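Local structure of dipicolinate synthase subunit A (Bacillus halodurans, 3D4O) at residues 136-141 with 268-273; 181-186 with 199-204; 214-220 with 237-243. The protein probably takes part, as one subunit of dipicolinate synthase, in forming dipicolinic acid, with Rossmann-type domains, one of which may bind a dinucleotide cofactor. All blocks are in the same frame, centred on the assembly; numbering follows the deposited sequence.

Contact 1 (136-141 with 268-273)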
loop_
_atom_site.group_PDB
_atom_site.type_symbol
_atom_site.label_atom_id
_atom_site.label_comp_id
_atom_site.label_asym_id
_atom_site.label_seq_id
_atom_site.Cartn_x
_atom_site.Cartn_y
_atom_site.Cartn_z
ATOM N N PRO C 136 1.280 7.238 -10.867
ATOM C CA PRO C 136 1.676 7.179 -9.475
ATOM C C PRO C 136 0.539 7.509 -8.495
ATOM O O PRO C 136 0.561 7.060 -7.352
ATOM C CB PRO C 136 2.802 8.228 -9.370
ATOM C CG PRO C 136 2.538 9.192 -10.564
ATOM C CD PRO C 136 2.029 8.235 -11.637
ATOM N N THR C 137 -0.429 8.317 -8.913
ATOM C CA THR C 137 -1.548 8.638 -8.030
ATOM C C THR C 137 -2.291 7.348 -7.654
ATOM O O THR C 137 -2.625 7.144 -6.483
ATOM C CB THR C 137 -2.531 9.651 -8.627
ATOM O OG1 THR C 137 -1.861 10.905 -8.837
ATOM C CG2 THR C 137 -3.685 9.871 -7.677
ATOM N N ALA C 138 -2.482 6.472 -8.648
ATOM C CA ALA C 138 -3.183 5.147 -8.462
ATOM C C ALA C 138 -2.374 4.253 -7.574
ATOM O O ALA C 138 -2.910 3.566 -6.710
ATOM C CB ALA C 138 -3.433 4.446 -9.764
ATOM N N GLU C 139 -1.072 4.287 -7.795
ATOM C CA GLU C 139 -0.149 3.502 -6.995
ATOM C C GLU C 139 -0.258 3.902 -5.559
ATOM O O GLU C 139 -0.353 3.064 -4.680
ATOM C CB GLU C 139 1.303 3.595 -7.478
ATOM C CG GLU C 139 1.469 2.778 -8.758
ATOM C CD GLU C 139 2.889 2.605 -9.244
ATOM O OE1 GLU C 139 3.877 2.781 -8.465
ATOM O OE2 GLU C 139 3.034 2.198 -10.424
ATOM N N GLY C 140 -0.280 5.197 -5.323
ATOM C CA GLY C 140 -0.397 5.699 -3.964
ATOM C C GLY C 140 -1.740 5.351 -3.347
ATOM O O GLY C 140 -1.833 5.061 -2.168
ATOM N N THR C 141 -2.780 5.394 -4.165
ATOM C CA THR C 141 -4.139 5.087 -3.713
ATOM C C THR C 141 -4.230 3.605 -3.308
ATOM O O THR C 141 -4.785 3.243 -2.306
ATOM C CB THR C 141 -5.190 5.419 -4.815
ATOM O OG1 THR C 141 -5.104 6.814 -5.119
ATOM C CG2 THR C 141 -6.650 5.084 -4.339
ATOM N N LEU C 268 0.024 12.518 -3.739
ATOM C CA LEU C 268 0.486 11.104 -3.768
ATOM C C LEU C 268 1.692 10.854 -4.685
ATOM O O LEU C 268 2.583 10.099 -4.325
ATOM C CB LEU C 268 -0.654 10.120 -4.097
ATOM C CG LEU C 268 -1.634 9.876 -2.945
ATOM C CD1 LEU C 268 -2.831 9.056 -3.390
ATOM C CD2 LEU C 268 -0.916 9.173 -1.815
ATOM N N PRO C 269 1.717 11.458 -5.893
ATOM C CA PRO C 269 2.892 11.232 -6.763
ATOM C C PRO C 269 4.204 11.723 -6.151
ATOM O O PRO C 269 5.262 11.119 -6.339
ATOM C CB PRO C 269 2.527 12.018 -8.037
ATOM C CG PRO C 269 1.013 11.953 -8.055
ATOM C CD PRO C 269 0.662 12.198 -6.606
ATOM N N GLY C 270 4.115 12.776 -5.351
ATOM C CA GLY C 270 5.305 13.341 -4.710
ATOM C C GLY C 270 5.736 12.447 -3.565
ATOM O O GLY C 270 6.878 12.415 -3.144
ATOM N N ILE C 271 4.785 11.693 -3.063
ATOM C CA ILE C 271 5.052 10.789 -1.921
ATOM C C ILE C 271 5.539 9.414 -2.391
ATOM O O ILE C 271 6.466 8.842 -1.821
ATOM C CB ILE C 271 3.795 10.610 -1.063
ATOM C CG1 ILE C 271 3.550 11.883 -0.269
ATOM C CG2 ILE C 271 3.935 9.416 -0.132
ATOM C CD1 ILE C 271 2.078 12.069 0.194
ATOM N N VAL C 272 4.931 8.901 -3.456
ATOM C CA VAL C 272 5.260 7.547 -3.883
ATOM C C VAL C 272 6.135 7.404 -5.106
ATOM O O VAL C 272 6.746 6.383 -5.276
ATOM C CB VAL C 272 3.993 6.659 -4.061
ATOM C CG1 VAL C 272 3.218 6.591 -2.731
ATOM C CG2 VAL C 272 3.114 7.122 -5.260
ATOM N N ALA C 273 6.201 8.395 -5.972
ATOM C CA ALA C 273 7.057 8.239 -7.157
ATOM C C ALA C 273 7.633 9.588 -7.577
ATOM O O ALA C 273 7.504 9.988 -8.736
ATOM C CB ALA C 273 6.244 7.622 -8.307
#

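Contact 2 (181-186 with 199-204)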
loop_
_atom_site.group_PDB
_atom_site.type_symbol
_atom_site.label_atom_id
_atom_site.label_comp_id
_atom_site.label_asym_id
_atom_site.label_seq_id
_atom_site.Cartn_x
_atom_site.Cartn_y
_atom_site.Cartn_z
ATOM N N VAL C 181 -14.875 -4.092 -8.631
ATOM C CA VAL C 181 -14.933 -2.684 -8.838
ATOM C C VAL C 181 -16.175 -2.200 -9.524
ATOM O O VAL C 181 -16.608 -2.717 -10.541
ATOM C CB VAL C 181 -13.745 -2.206 -9.685
ATOM C CG1 VAL C 181 -13.897 -0.723 -9.989
ATOM C CG2 VAL C 181 -12.376 -2.520 -9.007
ATOM N N LYS C 182 -16.740 -1.175 -8.931
ATOM C CA LYS C 182 -17.889 -0.521 -9.544
ATOM C C LYS C 182 -17.505 0.928 -9.686
ATOM O O LYS C 182 -16.798 1.458 -8.851
ATOM C CB LYS C 182 -19.173 -0.690 -8.740
ATOM C CG LYS C 182 -19.127 -0.199 -7.321
ATOM C CD LYS C 182 -20.550 -0.126 -6.704
ATOM C CE LYS C 182 -21.180 -1.476 -6.490
ATOM N NZ LYS C 182 -22.574 -1.457 -5.856
ATOM N N VAL C 183 -17.905 1.517 -10.800
ATOM C CA VAL C 183 -17.579 2.902 -11.089
ATOM C C VAL C 183 -18.854 3.721 -11.312
ATOM O O VAL C 183 -19.760 3.357 -12.077
ATOM C CB VAL C 183 -16.605 3.045 -12.300
ATOM C CG1 VAL C 183 -16.122 4.546 -12.432
ATOM C CG2 VAL C 183 -15.381 2.112 -12.176
ATOM N N GLY C 184 -18.909 4.827 -10.601
ATOM C CA GLY C 184 -20.034 5.766 -10.698
ATOM C C GLY C 184 -19.717 6.963 -11.568
ATOM O O GLY C 184 -18.652 7.552 -11.471
ATOM N N ALA C 185 -20.646 7.287 -12.454
ATOM C CA ALA C 185 -20.487 8.458 -13.365
ATOM C C ALA C 185 -21.825 8.862 -13.926
ATOM O O ALA C 185 -22.772 8.117 -13.882
ATOM C CB ALA C 185 -19.518 8.137 -14.517
ATOM N N ARG C 186 -21.883 10.058 -14.458
ATOM C CA ARG C 186 -23.113 10.566 -15.018
ATOM C C ARG C 186 -23.287 10.329 -16.539
ATOM O O ARG C 186 -24.388 10.068 -17.016
ATOM C CB ARG C 186 -23.212 12.064 -14.735
ATOM C CG ARG C 186 -24.600 12.583 -14.964
ATOM C CD ARG C 186 -24.722 14.058 -14.722
ATOM N NE ARG C 186 -23.640 14.736 -15.426
ATOM C CZ ARG C 186 -23.597 14.937 -16.742
ATOM N NH1 ARG C 186 -24.585 14.530 -17.541
ATOM N NH2 ARG C 186 -22.553 15.562 -17.258
HETATM N N MSE C 199 -16.170 -3.756 -15.662
HETATM C CA MSE C 199 -16.472 -3.294 -14.342
HETATM C C MSE C 199 -17.961 -2.933 -14.293
HETATM O O MSE C 199 -18.620 -2.829 -15.319
HETATM C CB MSE C 199 -15.586 -2.107 -13.980
HETATM C CG MSE C 199 -14.104 -2.465 -14.000
HETATM SE SE MSE C 199 -12.912 -0.962 -13.552
HETATM C CE MSE C 199 -13.558 0.296 -14.817
ATOM N N GLU C 200 -18.469 -2.695 -13.094
ATOM C CA GLU C 200 -19.904 -2.451 -12.926
ATOM C C GLU C 200 -20.213 -0.964 -12.902
ATOM O O GLU C 200 -19.819 -0.270 -11.970
ATOM C CB GLU C 200 -20.440 -3.105 -11.639
ATOM C CG GLU C 200 -21.916 -2.762 -11.431
ATOM C CD GLU C 200 -22.504 -3.242 -10.103
ATOM O OE1 GLU C 200 -21.840 -3.989 -9.337
ATOM O OE2 GLU C 200 -23.656 -2.849 -9.844
ATOM N N PRO C 201 -20.889 -0.461 -13.939
ATOM C CA PRO C 201 -21.198 0.956 -13.893
ATOM C C PRO C 201 -22.454 1.236 -13.149
ATOM O O PRO C 201 -23.308 0.368 -13.013
ATOM C CB PRO C 201 -21.466 1.304 -15.357
ATOM C CG PRO C 201 -22.009 0.061 -15.958
ATOM C CD PRO C 201 -21.373 -1.096 -15.182
ATOM N N PHE C 202 -22.544 2.445 -12.639
ATOM C CA PHE C 202 -23.780 2.916 -12.031
ATOM C C PHE C 202 -23.922 4.412 -12.197
ATOM O O PHE C 202 -22.944 5.110 -12.187
ATOM C CB PHE C 202 -23.903 2.516 -10.564
ATOM C CG PHE C 202 -22.914 3.187 -9.626
ATOM C CD1 PHE C 202 -21.654 2.657 -9.440
ATOM C CD2 PHE C 202 -23.296 4.279 -8.875
ATOM C CE1 PHE C 202 -20.768 3.218 -8.551
ATOM C CE2 PHE C 202 -22.422 4.863 -7.966
ATOM C CZ PHE C 202 -21.152 4.336 -7.819
ATOM N N HIS C 203 -25.142 4.898 -12.364
ATOM C CA HIS C 203 -25.331 6.339 -12.509
ATOM C C HIS C 203 -25.054 6.953 -11.160
ATOM O O HIS C 203 -25.553 6.519 -10.111
ATOM C CB HIS C 203 -26.731 6.720 -13.017
ATOM C CG HIS C 203 -26.833 8.137 -13.495
ATOM N ND1 HIS C 203 -27.126 9.192 -12.657
ATOM C CD2 HIS C 203 -26.718 8.667 -14.738
ATOM C CE1 HIS C 203 -27.181 10.308 -13.362
ATOM N NE2 HIS C 203 -26.938 10.015 -14.628
ATOM N N ILE C 204 -24.253 7.996 -11.217
ATOM C CA ILE C 204 -23.767 8.673 -10.032
ATOM C C ILE C 204 -24.899 9.124 -9.107
ATOM O O ILE C 204 -24.717 9.297 -7.898
ATOM C CB ILE C 204 -22.883 9.863 -10.412
ATOM C CG1 ILE C 204 -22.040 10.299 -9.222
ATOM C CG2 ILE C 204 -23.753 11.027 -10.965
ATOM C CD1 ILE C 204 -21.052 9.299 -8.707
HETATM O O HOH W 1 -22.539 -4.242 -6.812
#

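Contact 3 (214-220 with 237-243)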
loop_
_atom_site.group_PDB
_atom_site.type_symbol
_atom_site.label_atom_id
_atom_site.label_comp_id
_atom_site.label_asym_id
_atom_site.label_seq_id
_atom_site.Cartn_x
_atom_site.Cartn_y
_atom_site.Cartn_z
ATOM N N VAL C 214 -20.204 -1.203 -0.167
ATOM C CA VAL C 214 -18.835 -0.880 -0.564
ATOM C C VAL C 214 -17.868 -0.803 0.592
ATOM O O VAL C 214 -18.120 -0.160 1.633
ATOM C CB VAL C 214 -18.808 0.398 -1.421
ATOM C CG1 VAL C 214 -17.416 0.849 -1.669
ATOM C CG2 VAL C 214 -19.527 0.077 -2.741
ATOM N N ASP C 215 -16.731 -1.431 0.361
ATOM C CA ASP C 215 -15.677 -1.517 1.369
ATOM C C ASP C 215 -14.662 -0.382 1.299
ATOM O O ASP C 215 -14.112 0.026 2.303
ATOM C CB ASP C 215 -14.921 -2.815 1.184
ATOM C CG ASP C 215 -15.777 -4.001 1.398
ATOM O OD1 ASP C 215 -16.471 -4.036 2.437
ATOM O OD2 ASP C 215 -15.721 -4.904 0.541
ATOM N N VAL C 216 -14.364 0.041 0.073
ATOM C CA VAL C 216 -13.434 1.149 -0.168
ATOM C C VAL C 216 -14.004 1.974 -1.291
ATOM O O VAL C 216 -14.373 1.446 -2.334
ATOM C CB VAL C 216 -11.990 0.702 -0.537
ATOM C CG1 VAL C 216 -11.050 1.949 -0.705
ATOM C CG2 VAL C 216 -11.397 -0.228 0.542
ATOM N N CYS C 217 -14.110 3.258 -1.033
ATOM C CA CYS C 217 -14.632 4.198 -1.999
ATOM C C CYS C 217 -13.603 5.283 -2.285
ATOM O O CYS C 217 -13.140 5.967 -1.373
ATOM C CB CYS C 217 -15.887 4.818 -1.446
ATOM S SG CYS C 217 -16.651 6.068 -2.523
ATOM N N ILE C 218 -13.232 5.395 -3.558
ATOM C CA ILE C 218 -12.280 6.406 -4.007
ATOM C C ILE C 218 -12.983 7.453 -4.812
ATOM O O ILE C 218 -13.555 7.156 -5.853
ATOM C CB ILE C 218 -11.172 5.768 -4.895
ATOM C CG1 ILE C 218 -10.497 4.640 -4.086
ATOM C CG2 ILE C 218 -10.223 6.865 -5.361
ATOM C CD1 ILE C 218 -10.375 3.344 -4.838
ATOM N N ASN C 219 -12.998 8.684 -4.314
ATOM C CA ASN C 219 -13.597 9.767 -5.081
ATOM C C ASN C 219 -12.596 10.536 -5.919
ATOM O O ASN C 219 -11.528 10.909 -5.439
ATOM C CB ASN C 219 -14.313 10.777 -4.205
ATOM C CG ASN C 219 -14.885 11.920 -5.033
ATOM O OD1 ASN C 219 -15.628 11.689 -5.980
ATOM N ND2 ASN C 219 -14.491 13.138 -4.723
ATOM N N THR C 220 -12.952 10.744 -7.188
ATOM C CA THR C 220 -12.186 11.623 -8.086
ATOM C C THR C 220 -13.052 12.809 -8.550
ATOM O O THR C 220 -12.547 13.725 -9.164
ATOM C CB THR C 220 -11.649 10.914 -9.345
ATOM O OG1 THR C 220 -12.732 10.567 -10.228
ATOM C CG2 THR C 220 -10.856 9.677 -8.981
ATOM N N HIS C 237 -17.331 0.190 8.262
ATOM C CA HIS C 237 -15.883 -0.021 8.105
ATOM C C HIS C 237 -15.347 0.569 6.806
ATOM O O HIS C 237 -14.166 0.464 6.518
ATOM C CB HIS C 237 -15.578 -1.512 8.102
ATOM C CG HIS C 237 -16.132 -2.217 6.908
ATOM N ND1 HIS C 237 -17.349 -2.863 6.923
ATOM C CD2 HIS C 237 -15.660 -2.320 5.639
ATOM C CE1 HIS C 237 -17.590 -3.357 5.720
ATOM N NE2 HIS C 237 -16.590 -3.024 4.915
ATOM N N THR C 238 -16.217 1.215 6.032
ATOM C CA THR C 238 -15.806 1.718 4.728
ATOM C C THR C 238 -14.673 2.733 4.848
ATOM O O THR C 238 -14.623 3.531 5.770
ATOM C CB THR C 238 -16.934 2.359 3.955
ATOM O OG1 THR C 238 -18.050 1.479 3.939
ATOM C CG2 THR C 238 -16.505 2.601 2.517
ATOM N N PHE C 239 -13.769 2.674 3.883
ATOM C CA PHE C 239 -12.657 3.628 3.806
ATOM C C PHE C 239 -12.859 4.503 2.566
ATOM O O PHE C 239 -12.936 4.017 1.440
ATOM C CB PHE C 239 -11.336 2.873 3.769
ATOM C CG PHE C 239 -10.103 3.757 3.698
ATOM C CD1 PHE C 239 -10.054 4.971 4.337
ATOM C CD2 PHE C 239 -8.971 3.308 3.055
ATOM C CE1 PHE C 239 -8.931 5.748 4.275
ATOM C CE2 PHE C 239 -7.829 4.060 3.025
ATOM C CZ PHE C 239 -7.804 5.286 3.653
ATOM N N VAL C 240 -12.989 5.799 2.794
ATOM C CA VAL C 240 -13.176 6.736 1.685
ATOM C C VAL C 240 -11.875 7.481 1.425
ATOM O O VAL C 240 -11.379 8.170 2.292
ATOM C CB VAL C 240 -14.240 7.818 1.959
ATOM C CG1 VAL C 240 -14.221 8.849 0.811
ATOM C CG2 VAL C 240 -15.657 7.209 2.164
ATOM N N ILE C 241 -11.337 7.317 0.227
ATOM C CA ILE C 241 -10.120 8.007 -0.175
ATOM C C ILE C 241 -10.527 9.068 -1.192
ATOM O O ILE C 241 -10.996 8.734 -2.276
ATOM C CB ILE C 241 -9.064 7.042 -0.773
ATOM C CG1 ILE C 241 -8.556 6.032 0.276
ATOM C CG2 ILE C 241 -7.835 7.809 -1.246
ATOM C CD1 ILE C 241 -7.543 4.978 -0.298
ATOM N N ASP C 242 -10.415 10.337 -0.803
ATOM C CA ASP C 242 -10.814 11.471 -1.662
ATOM C C ASP C 242 -9.614 12.116 -2.348
ATOM O O ASP C 242 -8.758 12.770 -1.731
ATOM C CB ASP C 242 -11.624 12.483 -0.888
ATOM C CG ASP C 242 -12.448 13.370 -1.782
ATOM O OD1 ASP C 242 -12.229 13.396 -3.011
ATOM O OD2 ASP C 242 -13.314 14.059 -1.234
ATOM N N LEU C 243 -9.573 11.870 -3.655
ATOM C CA LEU C 243 -8.507 12.304 -4.505
ATOM C C LEU C 243 -8.838 13.633 -5.157
ATOM O O LEU C 243 -7.964 14.248 -5.740
ATOM C CB LEU C 243 -8.215 11.249 -5.591
ATOM C CG LEU C 243 -7.687 9.907 -5.103
ATOM C CD1 LEU C 243 -7.404 9.038 -6.299
ATOM C CD2 LEU C 243 -6.422 10.116 -4.257
#

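Contact 1 (136-141 with 268-273)
Pro-136 and Pro-269 mark where two helices meet, their CA atoms 5.0 Å apart, with the axes of the short segments 136-141 and 268-272 crossing at 74° and approaching to 8.1 Å. The crossing illustrates how a glycine, here Gly-140, lets a neighbouring helix settle in. A CB at Gly-140 would collide with CB of Leu-268; without one, CG1 of Val-272 comes to 3.9 Å from the Gly-140 CA, and CD2 of Leu-268 packs on the same backbone. The two proline side chains cross at about a right angle, CG of Pro-136 lying 3.8 Å from CB of Pro-269. Beside them CB of Pro-136 meets CB of Ala-273 at 3.7 Å, where the short helix ends. Val-272 pushes CG2 against the carbonyl O of Pro-136 at 3.3 Å, an oxygen already bonded to the Gly-140 N within its own helix. Leu-268 holds CG anti to its carbonyl carbon (chi1 -75°), which sends CD1 across to 3.6 Å from OG1 of Thr-141. That hydroxyl donates back to Thr-137 O, which it and the Thr-141 N reach from opposite faces of the carbonyl plane. The hydroxyl of Thr-137 likewise bonds to Asn-133 O while its OG1 rests 3.2 Å from CG of Pro-269, so both threonine hydroxyls are satisfied within their own helix, and the contact across is mainly apolar. Leu-243 closes over Thr-137, Thr-141 and Leu-268, while Ala-138 packs on helix 165-176. Glu-139 bonds to the backbone N atoms of Ile-153 and His-154 of the second subunit, whose Thr-152 packs on Pro-136 and Ala-273, so helix 127-148, which leads from one parallel sheet toward the other, also lines the dimer interface.

Contact 2 (181-186 with 199-204)
Lys-182 and Glu-200 pair near the start of two parallel strands of a Rossmann-type beta-alpha-beta crossover: strand 180-185, helix 188-196, strand 200-203. As parallel pairing requires, a residue of one strand bonds through N and O to the residues on either side of its partner, five bonds in all: Glu-200 N to Val-181 O, Val-183 N to Glu-200 O at 2.9 Å, Phe-202 N to Val-183 O, Ala-185 N to Phe-202 O, and Ile-204 N to Ala-185 O. Strand 200-203 is the outermost of its sheet within this chain. On the face carrying Lys-182 and Phe-202, the phenyl ring lies over Gly-184, whose CA stands 3.5 Å from the ring centroid in a CH-pi contact. Phe-202 keeps CG between its backbone N and carbonyl carbon (chi1 68°), which turns the ring over the neighbouring strand; a CB at Gly-184 would run into it. CD of Lys-182 crosses near the same ring, 3.8 Å from CE1. The opposite face has selenomethionine Met-199 alongside Val-181, SE to CG1 3.7 Å, with its CE reaching CG2 of Val-183 at 3.7 Å; Ile-194 of the crossover helix packs over Val-183 and Met-199. NZ of Lys-182 bonds to Glu-210 O and stays 4.4 Å from OE2 of Glu-200, beyond a salt bridge. A water joins the two instead, weakly accepting from NZ and donating to OE1 of Glu-200 at 2.6 Å.

Contact 3 (214-220 with 237-243)
OD1 of Asp-242 is gripped twice, by ND2 of Asn-219 across the strands at 2.8 Å and by the backbone N of Ala-244, two residues on. The amide N comes from above the carboxylate plane, the flat groups being turned 68° apart; the register puts both side chains on one face, and CG anti to the backbone N in each lays them alongside. Gly-249 N and Thr-250 OG1 hold OD2, and Asn-219 OD1 takes Ile-221 N. An alanine here would strip out the carboxylate and is likely to cost the Asn-219 amide its bond across the strands and leave Gly-249 and Thr-250 less firmly tied. Between strands 216-219 and 239-242 runs a parallel ladder, with Cys-217 N to Phe-239 O and Ile-241 N to Cys-217 O both 2.8 Å. On the other face CG2 of Ile-218 touches CD1 of Leu-243 at 3.7 Å. At the ladder's N-terminal end, His-237 NE2 donates in its ring plane to the anti side of Asp-215 OD1, 2.7 Å away. The beta-alpha-beta crossover is thus pinned by carboxylates, Asp-215 at one end and buried Asp-242 at the other, the latter probably helping to order the loop after its strand.

Overall arrangement
Contacts 2 and 3 are two strand pairs of one parallel sheet, flanking the central strand 157-161; their centres lie 14 Å apart, and CD of Lys-182 meets CG2 of Val-214 at 4.1 Å. Contact 1 closes a loop of chain that encloses both. It touches contact 3 directly, OG1 of Thr-141 lying 3.4 Å from CD1 of Leu-243, with centres 16 Å apart, whereas the nearest atoms of contacts 1 and 2 stay about 11 Å apart. A glycine-rich GxGxxG-like turn after strand 157-161, consistent with dinucleotide binding in Rossmann folds, is touched by Thr-220 of contact 3 and lies near Ala-185 of contact 2.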